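PDB 4G3H: arginase (RocF) from Helicobacter pylori, which probably catalyses the manganese-dependent hydrolysis of L-arginine to urea and L-ornithine. Local coordinates for residues I42-C47 and F78-F83. Residues are numbered along the deposited sequence; the frame is centred on the assembly and turned at random.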
ATOM      1  N   ILE A  42      -4.509   6.541 -18.786  1.00 21.67           N
ATOM      2  CA  ILE A  42      -5.431   5.776 -17.953  1.00 20.98           C
ATOM      3  C   ILE A  42      -6.654   5.453 -18.805  1.00 21.32           C
ATOM      4  O   ILE A  42      -7.449   6.336 -19.132  1.00 18.36           O
ATOM      5  CB  ILE A  42      -5.855   6.580 -16.702  1.00 24.39           C
ATOM      6  CG1 ILE A  42      -4.623   6.887 -15.845  1.00 23.84           C
ATOM      7  CG2 ILE A  42      -6.878   5.787 -15.890  1.00 25.10           C
ATOM      8  CD1 ILE A  42      -4.900   7.785 -14.661  1.00 23.61           C
ATOM      9  N   THR A  43      -6.790   4.182 -19.171  1.00 21.55           N
ATOM     10  CA  THR A  43      -7.884   3.730 -20.025  1.00 21.80           C
ATOM     11  C   THR A  43      -9.123   3.332 -19.247  1.00 22.26           C
ATOM     12  O   THR A  43     -10.192   3.140 -19.819  1.00 23.09           O
ATOM     13  CB  THR A  43      -7.457   2.518 -20.873  1.00 21.12           C
ATOM     14  OG1 THR A  43      -7.219   1.398 -20.009  1.00 20.97           O
ATOM     15  CG2 THR A  43      -6.183   2.830 -21.654  1.00 19.31           C
ATOM     16  N   GLN A  44      -8.986   3.205 -17.938  1.00 21.62           N
ATOM     17  CA  GLN A  44     -10.118   2.809 -17.131  1.00 22.03           C
ATOM     18  C   GLN A  44     -10.013   3.247 -15.679  1.00 20.77           C
ATOM     19  O   GLN A  44      -8.984   3.059 -15.033  1.00 17.71           O
ATOM     20  CB  GLN A  44     -10.280   1.287 -17.211  1.00 37.87           C
ATOM     21  CG  GLN A  44     -11.274   0.699 -16.224  1.00 43.87           C
ATOM     22  CD  GLN A  44     -11.393  -0.810 -16.349  1.00 47.36           C
ATOM     23  OE1 GLN A  44     -11.652  -1.505 -15.370  1.00 50.35           O
ATOM     24  NE2 GLN A  44     -11.214  -1.321 -17.560  1.00 50.25           N
ATOM     25  N   GLU A  45     -11.089   3.849 -15.185  1.00 19.80           N
ATOM     26  CA  GLU A  45     -11.166   4.283 -13.803  1.00 19.28           C
ATOM     27  C   GLU A  45     -12.191   3.381 -13.127  1.00 18.86           C
ATOM     28  O   GLU A  45     -13.392   3.489 -13.391  1.00 17.24           O
ATOM     29  CB  GLU A  45     -11.632   5.743 -13.698  1.00 23.16           C
ATOM     30  CG  GLU A  45     -11.935   6.183 -12.260  1.00 21.93           C
ATOM     31  CD  GLU A  45     -12.827   7.411 -12.180  1.00 24.74           C
ATOM     32  OE1 GLU A  45     -13.426   7.786 -13.204  1.00 23.62           O
ATOM     33  OE2 GLU A  45     -12.945   7.995 -11.078  1.00 27.02           O
ATOM     34  N   ARG A  46     -11.721   2.480 -12.269  1.00 21.41           N
ATOM     35  CA  ARG A  46     -12.644   1.602 -11.575  1.00 21.76           C
ATOM     36  C   ARG A  46     -12.823   1.889 -10.083  1.00 21.16           C
ATOM     37  O   ARG A  46     -11.849   1.998  -9.343  1.00 19.77           O
ATOM     38  CB  ARG A  46     -12.266   0.122 -11.692  1.00 28.64           C
ATOM     39  CG  ARG A  46     -13.386  -0.602 -11.003  1.00 33.27           C
ATOM     40  CD  ARG A  46     -13.318  -1.986 -10.516  1.00 36.39           C
ATOM     41  NE  ARG A  46     -13.121  -3.038 -11.487  1.00 37.33           N
ATOM     42  CZ  ARG A  46     -13.695  -4.231 -11.376  1.00 36.24           C
ATOM     43  NH1 ARG A  46     -14.515  -4.482 -10.364  1.00 35.38           N
ATOM     44  NH2 ARG A  46     -13.377  -5.201 -12.216  1.00 35.64           N
ATOM     45  N   CYS A  47     -14.075   1.988  -9.648  1.00 19.03           N
ATOM     46  CA  CYS A  47     -14.372   2.211  -8.241  1.00 19.36           C
ATOM     47  C   CYS A  47     -14.559   0.842  -7.608  1.00 18.84           C
ATOM     48  O   CYS A  47     -15.276  -0.001  -8.149  1.00 17.78           O
ATOM     49  CB  CYS A  47     -15.660   3.022  -8.062  1.00 23.86           C
ATOM     50  SG  CYS A  47     -16.067   3.351  -6.312  1.00 26.62           S
ATOM     51  N   PHE A  78      -6.267  -7.315 -11.380  1.00 25.42           N
ATOM     52  CA  PHE A  78      -4.929  -7.871 -11.530  1.00 27.19           C
ATOM     53  C   PHE A  78      -4.783  -8.899 -12.648  1.00 30.49           C
ATOM     54  O   PHE A  78      -3.666  -9.234 -13.044  1.00 28.15           O
ATOM     55  CB  PHE A  78      -4.456  -8.464 -10.202  1.00 23.07           C
ATOM     56  CG  PHE A  78      -4.227  -7.435  -9.126  1.00 21.42           C
ATOM     57  CD1 PHE A  78      -3.494  -6.278  -9.394  1.00 18.16           C
ATOM     58  CD2 PHE A  78      -4.727  -7.630  -7.840  1.00 16.92           C
ATOM     59  CE1 PHE A  78      -3.259  -5.324  -8.390  1.00 19.57           C
ATOM     60  CE2 PHE A  78      -4.497  -6.683  -6.831  1.00 19.40           C
ATOM     61  CZ  PHE A  78      -3.761  -5.527  -7.109  1.00 17.41           C
ATOM     62  N   GLU A  79      -5.905  -9.391 -13.164  1.00 40.41           N
ATOM     63  CA  GLU A  79      -5.867 -10.369 -14.244  1.00 45.02           C
ATOM     64  C   GLU A  79      -5.677  -9.708 -15.608  1.00 47.82           C
ATOM     65  O   GLU A  79      -5.325 -10.373 -16.580  1.00 48.69           O
ATOM     66  CB  GLU A  79      -7.138 -11.220 -14.234  1.00 54.34           C
ATOM     67  CG  GLU A  79      -7.156 -12.246 -13.108  1.00 58.21           C
ATOM     68  CD  GLU A  79      -8.472 -12.989 -13.000  1.00 60.68           C
ATOM     69  OE1 GLU A  79      -8.568 -13.907 -12.156  1.00 62.05           O
ATOM     70  OE2 GLU A  79      -9.413 -12.655 -13.752  1.00 63.44           O
ATOM     71  N   LYS A  80      -5.912  -8.399 -15.678  1.00 36.70           N
ATOM     72  CA  LYS A  80      -5.729  -7.659 -16.926  1.00 38.55           C
ATOM     73  C   LYS A  80      -4.233  -7.407 -17.093  1.00 39.13           C
ATOM     74  O   LYS A  80      -3.488  -7.411 -16.114  1.00 37.10           O
ATOM     75  CB  LYS A  80      -6.465  -6.317 -16.877  1.00 56.03           C
ATOM     76  CG  LYS A  80      -7.957  -6.424 -16.641  1.00 59.98           C
ATOM     77  CD  LYS A  80      -8.638  -5.069 -16.797  1.00 62.92           C
ATOM     78  CE  LYS A  80      -8.507  -4.549 -18.225  1.00 65.15           C
ATOM     79  NZ  LYS A  80      -9.195  -3.245 -18.442  1.00 65.11           N
ATOM     80  N   LYS A  81      -3.795  -7.176 -18.325  1.00 53.10           N
ATOM     81  CA  LYS A  81      -2.378  -6.938 -18.599  1.00 55.14           C
ATOM     82  C   LYS A  81      -1.952  -5.516 -18.236  1.00 51.81           C
ATOM     83  O   LYS A  81      -0.794  -5.262 -17.910  1.00 51.92           O
ATOM     84  CB  LYS A  81      -2.088  -7.183 -20.083  1.00 94.94           C
ATOM     85  CG  LYS A  81      -2.683  -8.468 -20.641  1.00103.38           C
ATOM     86  CD  LYS A  81      -2.143  -9.699 -19.933  1.00108.82           C
ATOM     87  CE  LYS A  81      -2.729 -10.968 -20.529  1.00111.29           C
ATOM     88  NZ  LYS A  81      -4.216 -10.973 -20.459  1.00113.29           N
ATOM     89  N   GLU A  82      -2.906  -4.596 -18.292  1.00 42.64           N
ATOM     90  CA  GLU A  82      -2.667  -3.190 -18.009  1.00 37.55           C
ATOM     91  C   GLU A  82      -2.167  -2.913 -16.586  1.00 33.24           C
ATOM     92  O   GLU A  82      -2.656  -3.498 -15.621  1.00 31.71           O
ATOM     93  CB  GLU A  82      -3.954  -2.419 -18.284  1.00 43.72           C
ATOM     94  CG  GLU A  82      -3.729  -1.005 -18.760  1.00 47.19           C
ATOM     95  CD  GLU A  82      -4.838  -0.532 -19.668  1.00 47.64           C
ATOM     96  OE1 GLU A  82      -4.859   0.669 -20.012  1.00 48.52           O
ATOM     97  OE2 GLU A  82      -5.684  -1.371 -20.043  1.00 47.68           O
ATOM     98  N   PHE A  83      -1.192  -2.010 -16.468  1.00 28.86           N
ATOM     99  CA  PHE A  83      -0.609  -1.658 -15.175  1.00 25.18           C
ATOM    100  C   PHE A  83      -1.635  -0.982 -14.271  1.00 23.58           C
ATOM    101  O   PHE A  83      -2.318  -0.041 -14.681  1.00 22.06           O
ATOM    102  CB  PHE A  83       0.587  -0.724 -15.359  1.00 24.11           C
ATOM    103  CG  PHE A  83       1.425  -0.584 -14.125  1.00 23.20           C
ATOM    104  CD1 PHE A  83       2.456  -1.480 -13.866  1.00 23.23           C
ATOM    105  CD2 PHE A  83       1.144   0.403 -13.187  1.00 22.91           C
ATOM    106  CE1 PHE A  83       3.195  -1.396 -12.684  1.00 23.21           C
ATOM    107  CE2 PHE A  83       1.875   0.492 -12.002  1.00 20.17           C
ATOM    108  CZ  PHE A  83       2.898  -0.407 -11.752  1.00 21.04           C
TER
HETATM  109  O   HOH W   1      -9.079  -0.942 -19.765  1.00 45.79           O
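Thr43 and Glu82 reach toward each other from opposite directions at the surface of the arginase α/β fold, Thr43 beside edge strand 44-50 and Glu82 in the loop that leads from helix 59-78 into strand 84-87. Both strands belong to the same parallel sheet with strand 2-8 between them, making the intervening chain a beta-alpha-beta crossover that skips one strand. With the nearest CA atoms, those of Thr43 and Glu82, 8.9 Å apart, side chains must span the gap. A chi1 of 66° sets Thr43 OG1 between its own backbone N and carbonyl carbon, facing the carboxylate that the extended Glu82 chain delivers. Thr43 OG1 donates to Glu82 OE1 at 2.5 Å, so short that the exact length is doubtful; Glu82 OE2 also lies near, but at a poor angle for bonding. Glu82 OE1 accepts a second hydrogen bond from the amino terminus, Met1 N, just ahead of the intervening strand. Lys80 runs obliquely to Gln44, and its bend at chi3 (64°) takes NZ toward a bridging water. That water accepts from Lys80 NZ at 2.7 Å and donates to Thr43 OG1 at 3.0 Å, meeting that hydroxyl about 111° from the direction of Glu82 OE1.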